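Local atomic coordinates of fusolin (Unidentified entomopoxvirus, PDB entry 4OW5), a protein that enhances viral virulence and crystallises in vivo into viral spindles, probably acting on chitin through a metal-binding domain of the lytic polysaccharide monooxygenase type. Residues Q80-R84 and N85-P89; W341-D344 and Y345-I349. All blocks are in the same frame, centred on the assembly; numbering follows the deposited sequence.

Each contact is local: contact 1 lies at a helix end and the two residues that follow, contact 2 inside a helix. From the N terminus, the chain reaches contact 1 first, at the C-terminal end of helix 80-87, where residues 80-84 meet 85-89 beside strands 70-72, 209-217 and 223-234 of the monooxygenase-type domain. The chain then completes the strands of that domain before entering helix 338-352, in which residues 341-344 meet 345-349 as contact 2. Neither contact closes a long loop, and they follow in series, without nesting or crossing. The centres of contact 1 and contact 2 are about 51 Å apart. Contact 1 ties a helix end to its own subunit's sheet, whereas contact 2 presents aromatic residues to the second subunit.

Contact 1: residues Q80-R84 and N85-P89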
ATOM      1  N   GLN A  80     -10.739  -5.896  32.382  1.00 27.62           N
ATOM      2  CA  GLN A  80     -10.574  -6.023  30.932  1.00 28.38           C
ATOM      3  C   GLN A  80     -11.532  -7.054  30.330  1.00 28.38           C
ATOM      4  O   GLN A  80     -12.051  -6.805  29.242  1.00 26.17           O
ATOM      5  CB  GLN A  80      -9.119  -6.356  30.563  1.00 31.59           C
ATOM      6  CG  GLN A  80      -8.170  -5.183  30.812  1.00 54.02           C
ATOM      7  CD  GLN A  80      -6.720  -5.552  30.629  1.00 72.04           C
ATOM      8  OE1 GLN A  80      -5.912  -5.459  31.562  1.00 63.49           O
ATOM      9  NE2 GLN A  80      -6.347  -5.938  29.411  1.00 68.77           N
ATOM     10  N   ASN A  81     -11.844  -8.153  31.051  1.00 23.33           N
ATOM     11  CA  ASN A  81     -12.763  -9.160  30.536  1.00 22.77           C
ATOM     12  C   ASN A  81     -14.206  -8.656  30.493  1.00 22.54           C
ATOM     13  O   ASN A  81     -14.959  -9.025  29.580  1.00 21.93           O
ATOM     14  CB  ASN A  81     -12.656 -10.459  31.338  1.00 32.21           C
ATOM     15  CG  ASN A  81     -11.311 -11.125  31.154  1.00 59.59           C
ATOM     16  OD1 ASN A  81     -10.486 -11.177  32.067  1.00 57.04           O
ATOM     17  ND2 ASN A  81     -11.034 -11.603  29.948  1.00 56.01           N
ATOM     18  N   HIS A  82     -14.583  -7.765  31.410  1.00 18.22           N
ATOM     19  CA  HIS A  82     -15.899  -7.156  31.411  1.00 16.34           C
ATOM     20  C   HIS A  82     -16.001  -6.194  30.205  1.00 19.07           C
ATOM     21  O   HIS A  82     -17.005  -6.201  29.506  1.00 18.42           O
ATOM     22  CB  HIS A  82     -16.146  -6.418  32.763  1.00 16.20           C
ATOM     23  CG  HIS A  82     -17.368  -5.562  32.784  1.00 18.13           C
ATOM     24  ND1 HIS A  82     -18.612  -6.099  32.611  1.00 19.80           N
ATOM     25  CD2 HIS A  82     -17.486  -4.216  32.949  1.00 18.74           C
ATOM     26  CE1 HIS A  82     -19.464  -5.073  32.685  1.00 18.91           C
ATOM     27  NE2 HIS A  82     -18.822  -3.924  32.900  1.00 18.37           N
ATOM     28  N   ILE A  83     -14.948  -5.410  29.935  1.00 16.97           N
ATOM     29  CA  ILE A  83     -14.945  -4.470  28.806  1.00 16.31           C
ATOM     30  C   ILE A  83     -15.069  -5.236  27.476  1.00 20.42           C
ATOM     31  O   ILE A  83     -15.942  -4.921  26.648  1.00 18.36           O
ATOM     32  CB  ILE A  83     -13.676  -3.561  28.784  1.00 17.23           C
ATOM     33  CG1 ILE A  83     -13.551  -2.698  30.062  1.00 17.64           C
ATOM     34  CG2 ILE A  83     -13.671  -2.659  27.522  1.00 14.45           C
ATOM     35  CD1 ILE A  83     -14.761  -1.837  30.383  1.00 19.42           C
ATOM     36  N   ARG A  84     -14.209  -6.253  27.290  1.00 18.18           N
ATOM     37  CA  ARG A  84     -14.139  -6.987  26.027  1.00 18.25           C
ATOM     38  C   ARG A  84     -15.303  -7.950  25.782  1.00 21.38           C
ATOM     39  O   ARG A  84     -15.529  -8.269  24.635  1.00 17.51           O
ATOM     40  CB  ARG A  84     -12.818  -7.733  25.898  1.00 16.96           C
ATOM     41  CG  ARG A  84     -11.634  -6.802  25.932  1.00 20.54           C
ATOM     42  CD  ARG A  84     -10.328  -7.522  25.671  1.00 27.93           C
ATOM     43  NE  ARG A  84      -9.246  -6.538  25.626  1.00 36.23           N
ATOM     44  CZ  ARG A  84      -8.086  -6.684  24.994  1.00 50.60           C
ATOM     45  NH1 ARG A  84      -7.818  -7.801  24.328  1.00 34.76           N
ATOM     46  NH2 ARG A  84      -7.181  -5.714  25.025  1.00 46.80           N
ATOM     47  N   ASN A  85     -16.012  -8.413  26.812  1.00 20.59           N
ATOM     48  CA  ASN A  85     -17.144  -9.340  26.656  1.00 20.95           C
ATOM     49  C   ASN A  85     -18.508  -8.720  26.857  1.00 21.40           C
ATOM     50  O   ASN A  85     -19.478  -9.261  26.327  1.00 19.68           O
ATOM     51  CB  ASN A  85     -17.005 -10.494  27.653  1.00 24.51           C
ATOM     52  CG  ASN A  85     -15.739 -11.292  27.432  1.00 41.05           C
ATOM     53  OD1 ASN A  85     -15.373 -11.599  26.298  1.00 42.49           O
ATOM     54  ND2 ASN A  85     -15.079 -11.715  28.491  1.00 32.53           N
ATOM     55  N   ASN A  86     -18.623  -7.650  27.651  1.00 18.46           N
ATOM     56  CA  ASN A  86     -19.930  -7.060  27.981  1.00 18.04           C
ATOM     57  C   ASN A  86     -20.135  -5.616  27.542  1.00 23.03           C
ATOM     58  O   ASN A  86     -21.273  -5.221  27.305  1.00 26.52           O
ATOM     59  CB  ASN A  86     -20.125  -7.098  29.512  1.00 18.37           C
ATOM     60  CG  ASN A  86     -20.039  -8.471  30.127  1.00 34.14           C
ATOM     61  OD1 ASN A  86     -20.510  -9.456  29.548  1.00 27.82           O
ATOM     62  ND2 ASN A  86     -19.437  -8.578  31.310  1.00 25.27           N
ATOM     63  N   VAL A  87     -19.097  -4.804  27.513  1.00 15.92           N
ATOM     64  CA  VAL A  87     -19.276  -3.368  27.277  1.00 15.60           C
ATOM     65  C   VAL A  87     -19.112  -3.069  25.796  1.00 16.23           C
ATOM     66  O   VAL A  87     -20.009  -2.472  25.192  1.00 14.57           O
ATOM     67  CB  VAL A  87     -18.311  -2.552  28.166  1.00 18.69           C
ATOM     68  CG1 VAL A  87     -18.579  -1.060  28.061  1.00 19.16           C
ATOM     69  CG2 VAL A  87     -18.406  -3.008  29.612  1.00 18.91           C
ATOM     70  N   VAL A  88     -17.980  -3.481  25.220  1.00 11.48           N
ATOM     71  CA  VAL A  88     -17.710  -3.329  23.776  1.00 11.54           C
ATOM     72  C   VAL A  88     -17.255  -4.708  23.223  1.00 16.69           C
ATOM     73  O   VAL A  88     -16.092  -4.889  22.844  1.00 14.45           O
ATOM     74  CB  VAL A  88     -16.706  -2.196  23.457  1.00 14.58           C
ATOM     75  CG1 VAL A  88     -16.643  -1.925  21.945  1.00 15.42           C
ATOM     76  CG2 VAL A  88     -17.062  -0.943  24.232  1.00 14.05           C
ATOM     77  N   PRO A  89     -18.196  -5.681  23.183  1.00 14.99           N
ATOM     78  CA  PRO A  89     -17.854  -7.015  22.680  1.00 14.22           C
ATOM     79  C   PRO A  89     -17.654  -7.032  21.169  1.00 18.01           C
ATOM     80  O   PRO A  89     -16.871  -7.831  20.675  1.00 19.23           O
ATOM     81  CB  PRO A  89     -19.040  -7.864  23.118  1.00 15.92           C
ATOM     82  CG  PRO A  89     -20.182  -6.926  23.188  1.00 20.82           C
ATOM     83  CD  PRO A  89     -19.578  -5.641  23.687  1.00 16.18           C
TER
HETATM   84  O   HOH W   1     -14.236  -9.308  22.214  1.00 33.80           O
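Ile83 and Val88 meet where helix 80-87 ends in a pi-type turn, a widened last turn in which hydrogen bonds shift from i+4 to i+5. The backbone evidence is the pairing at Ile83 O, which receives Val88 N at 2.9 Å in a nearly straight bond (N-H...O 171°). The same oxygen also accepts Val87 N, which sits above the carbonyl plane, so two donors grip it. One residue earlier, Asn86 N reaches His82 O at 2.9 Å in the ordinary helical pattern, while Val87 N adds a weak i+5 bond to that oxygen.

Two side-chain contacts centre on the Val87 methyl CG2. It lies over one face of the His82 imidazole, 3.7 Å from the ring centroid and displaced toward the rim, a CH-pi contact. With CG anti to the backbone N (chi1 170°), the His82 ring is set where this methyl can cover it, and its NE2 is anchored by a hydrogen bond with Ala73 O. The same Val87 CG2 meets Ile83 CD1 at 3.9 Å. Ile83 and Val88 both also touch Tyr226 of strand 223-234, fastening the helix end to the sheet.

At the helix exit, a water bridges back across the turn, donating to Arg84 O and, weakly, to Pro89 O. That Arg84 O also receives a CA-H...O contact from Pro89 CA, at 3.3 Å.

Contact 2: residues W341-D344 and Y345-I349; sequences WNDD and YSDYI
Trp341 and Tyr345, one helical turn apart in helix 338-352, form an i/i+4 aromatic pair. The six-membered ring of the indole and the phenol ring make an offset stack, with centroids 4.8 Å apart and planes inclined by 20°. Closest approach is at the rim, where Trp341 CZ2 comes within 3.6 Å of Tyr345 CD1. Nearer the backbone, Tyr345 CB lies over the indole face, 4.0 Å from the centroid of the six-membered ring, in a CH-pi contact. Both side chains carry CG anti to the backbone N (chi1 173° in Trp341 and -164° in Tyr345), so the two rings leave the helix in the same direction, one alongside the other.

Beneath the stack runs the i/i+4 backbone bond of the same two residues: Tyr345 N donates to Trp341 O at 2.8 Å, in the carbonyl plane. The next bond of the ladder, Ser346 N to Asn342 O, is as short. A water joins the side chains of this second pair, donating to Asn342 OD1 at 3.0 Å and hydrogen-bonded with Ser346 OG, while Asn342 ND2 is held by Glu328. On the exposed flank, Asp343 OD2 and Asp347 OD2 stand 4.3 Å apart, a proximity of like charges that would probably be unfavourable unless screened.

Further out, the second subunit secures the polar ends of the stack: Trp341 NE1 is hydrogen-bonded to its Gln188, and Tyr345 OH to its Thr120 and Ile8 N. Tyr348 meets the ring of Phe6 of that subunit, and Ile349 packs on its Val121. Helix 338-352 therefore lies at the dimer interface, against strands 2-6 and 120-123 of the second subunit.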
ATOM      1  N   TRP A 341       3.774   2.309 -24.532  1.00 20.97           N
ATOM      2  CA  TRP A 341       4.018   0.958 -24.052  1.00 20.38           C
ATOM      3  C   TRP A 341       3.129   0.661 -22.847  1.00 19.02           C
ATOM      4  O   TRP A 341       2.475  -0.358 -22.821  1.00 15.37           O
ATOM      5  CB  TRP A 341       5.500   0.771 -23.685  1.00 20.36           C
ATOM      6  CG  TRP A 341       5.735  -0.546 -23.026  1.00 22.27           C
ATOM      7  CD1 TRP A 341       5.748  -1.773 -23.628  1.00 25.62           C
ATOM      8  CD2 TRP A 341       5.752  -0.789 -21.619  1.00 21.88           C
ATOM      9  NE1 TRP A 341       5.793  -2.764 -22.673  1.00 24.85           N
ATOM     10  CE2 TRP A 341       5.868  -2.182 -21.434  1.00 25.70           C
ATOM     11  CE3 TRP A 341       5.667   0.039 -20.494  1.00 23.26           C
ATOM     12  CZ2 TRP A 341       5.890  -2.760 -20.169  1.00 24.76           C
ATOM     13  CZ3 TRP A 341       5.774  -0.532 -19.242  1.00 24.97           C
ATOM     14  CH2 TRP A 341       5.848  -1.920 -19.090  1.00 25.42           C
ATOM     15  N   ASN A 342       3.112   1.551 -21.864  1.00 18.16           N
ATOM     16  CA  ASN A 342       2.370   1.341 -20.632  1.00 19.25           C
ATOM     17  C   ASN A 342       0.839   1.234 -20.862  1.00 24.48           C
ATOM     18  O   ASN A 342       0.147   0.551 -20.098  1.00 21.99           O
ATOM     19  CB  ASN A 342       2.682   2.448 -19.643  1.00 19.00           C
ATOM     20  CG  ASN A 342       2.173   2.150 -18.255  1.00 35.47           C
ATOM     21  OD1 ASN A 342       2.354   1.056 -17.723  1.00 24.47           O
ATOM     22  ND2 ASN A 342       1.451   3.063 -17.675  1.00 28.28           N
ATOM     23  N   ASP A 343       0.321   1.922 -21.881  1.00 20.86           N
ATOM     24  CA  ASP A 343      -1.093   1.811 -22.225  1.00 21.08           C
ATOM     25  C   ASP A 343      -1.408   0.392 -22.756  1.00 22.11           C
ATOM     26  O   ASP A 343      -2.445  -0.195 -22.413  1.00 21.75           O
ATOM     27  CB  ASP A 343      -1.494   2.876 -23.250  1.00 24.30           C
ATOM     28  CG  ASP A 343      -2.987   3.030 -23.251  1.00 39.74           C
ATOM     29  OD1 ASP A 343      -3.517   3.647 -22.281  1.00 41.59           O
ATOM     30  OD2 ASP A 343      -3.644   2.380 -24.104  1.00 39.07           O
ATOM     31  N   ASP A 344      -0.503  -0.170 -23.566  1.00 17.63           N
ATOM     32  CA  ASP A 344      -0.638  -1.549 -24.072  1.00 16.73           C
ATOM     33  C   ASP A 344      -0.438  -2.545 -22.930  1.00 17.76           C
ATOM     34  O   ASP A 344      -1.124  -3.566 -22.870  1.00 15.31           O
ATOM     35  CB  ASP A 344       0.367  -1.834 -25.198  1.00 19.30           C
ATOM     36  CG  ASP A 344       0.025  -1.211 -26.554  1.00 32.83           C
ATOM     37  OD1 ASP A 344      -1.175  -0.877 -26.784  1.00 32.00           O
ATOM     38  OD2 ASP A 344       0.942  -1.082 -27.388  1.00 36.83           O
ATOM     39  N   TYR A 345       0.503  -2.242 -22.028  1.00 15.32           N
ATOM     40  CA  TYR A 345       0.770  -3.088 -20.843  1.00 14.62           C
ATOM     41  C   TYR A 345      -0.443  -3.072 -19.917  1.00 16.81           C
ATOM     42  O   TYR A 345      -0.820  -4.117 -19.429  1.00 14.56           O
ATOM     43  CB  TYR A 345       2.011  -2.630 -20.095  1.00 14.93           C
ATOM     44  CG  TYR A 345       2.523  -3.664 -19.129  1.00 13.56           C
ATOM     45  CD1 TYR A 345       3.080  -4.854 -19.586  1.00 14.92           C
ATOM     46  CD2 TYR A 345       2.444  -3.467 -17.753  1.00 12.85           C
ATOM     47  CE1 TYR A 345       3.518  -5.835 -18.704  1.00 12.08           C
ATOM     48  CE2 TYR A 345       2.895  -4.444 -16.855  1.00 12.58           C
ATOM     49  CZ  TYR A 345       3.433  -5.623 -17.337  1.00 14.02           C
ATOM     50  OH  TYR A 345       3.951  -6.589 -16.488  1.00 13.47           O
ATOM     51  N   SER A 346      -1.109  -1.908 -19.723  1.00 16.87           N
ATOM     52  CA  SER A 346      -2.325  -1.886 -18.888  1.00 17.62           C
ATOM     53  C   SER A 346      -3.403  -2.806 -19.453  1.00 20.81           C
ATOM     54  O   SER A 346      -4.036  -3.532 -18.688  1.00 20.22           O
ATOM     55  CB  SER A 346      -2.883  -0.470 -18.730  1.00 19.50           C
ATOM     56  OG  SER A 346      -1.977   0.295 -17.962  1.00 35.10           O
ATOM     57  N   ASP A 347      -3.587  -2.821 -20.788  1.00 18.95           N
ATOM     58  CA  ASP A 347      -4.573  -3.718 -21.435  1.00 18.19           C
ATOM     59  C   ASP A 347      -4.193  -5.184 -21.247  1.00 20.08           C
ATOM     60  O   ASP A 347      -5.079  -6.012 -21.033  1.00 20.45           O
ATOM     61  CB  ASP A 347      -4.707  -3.421 -22.942  1.00 20.56           C
ATOM     62  CG  ASP A 347      -5.300  -2.055 -23.262  1.00 32.97           C
ATOM     63  OD1 ASP A 347      -5.875  -1.429 -22.352  1.00 32.87           O
ATOM     64  OD2 ASP A 347      -5.150  -1.599 -24.414  1.00 39.76           O
ATOM     65  N   TYR A 348      -2.893  -5.509 -21.336  1.00 15.21           N
ATOM     66  CA  TYR A 348      -2.395  -6.878 -21.134  1.00 13.26           C
ATOM     67  C   TYR A 348      -2.766  -7.371 -19.721  1.00 15.54           C
ATOM     68  O   TYR A 348      -3.269  -8.475 -19.565  1.00 14.06           O
ATOM     69  CB  TYR A 348      -0.870  -6.985 -21.346  1.00 13.27           C
ATOM     70  CG  TYR A 348      -0.427  -8.401 -21.675  1.00 14.64           C
ATOM     71  CD1 TYR A 348      -0.183  -9.328 -20.665  1.00 14.27           C
ATOM     72  CD2 TYR A 348      -0.386  -8.848 -22.990  1.00 14.98           C
ATOM     73  CE1 TYR A 348       0.146 -10.644 -20.954  1.00 14.85           C
ATOM     74  CE2 TYR A 348      -0.103 -10.176 -23.292  1.00 16.09           C
ATOM     75  CZ  TYR A 348       0.232 -11.055 -22.275  1.00 22.15           C
ATOM     76  OH  TYR A 348       0.521 -12.368 -22.548  1.00 19.35           O
ATOM     77  N   ILE A 349      -2.576  -6.527 -18.705  1.00 13.49           N
ATOM     78  CA  ILE A 349      -2.930  -6.894 -17.321  1.00 13.48           C
ATOM     79  C   ILE A 349      -4.408  -7.257 -17.237  1.00 19.11           C
ATOM     80  O   ILE A 349      -4.750  -8.319 -16.710  1.00 19.91           O
ATOM     81  CB  ILE A 349      -2.609  -5.746 -16.342  1.00 15.23           C
ATOM     82  CG1 ILE A 349      -1.097  -5.470 -16.233  1.00 15.35           C
ATOM     83  CG2 ILE A 349      -3.182  -6.038 -14.956  1.00 16.68           C
ATOM     84  CD1 ILE A 349      -0.800  -4.087 -15.648  1.00 15.88           C
TER
HETATM   85  O   HOH W   2       0.212  -0.486 -16.275  1.00 46.32           O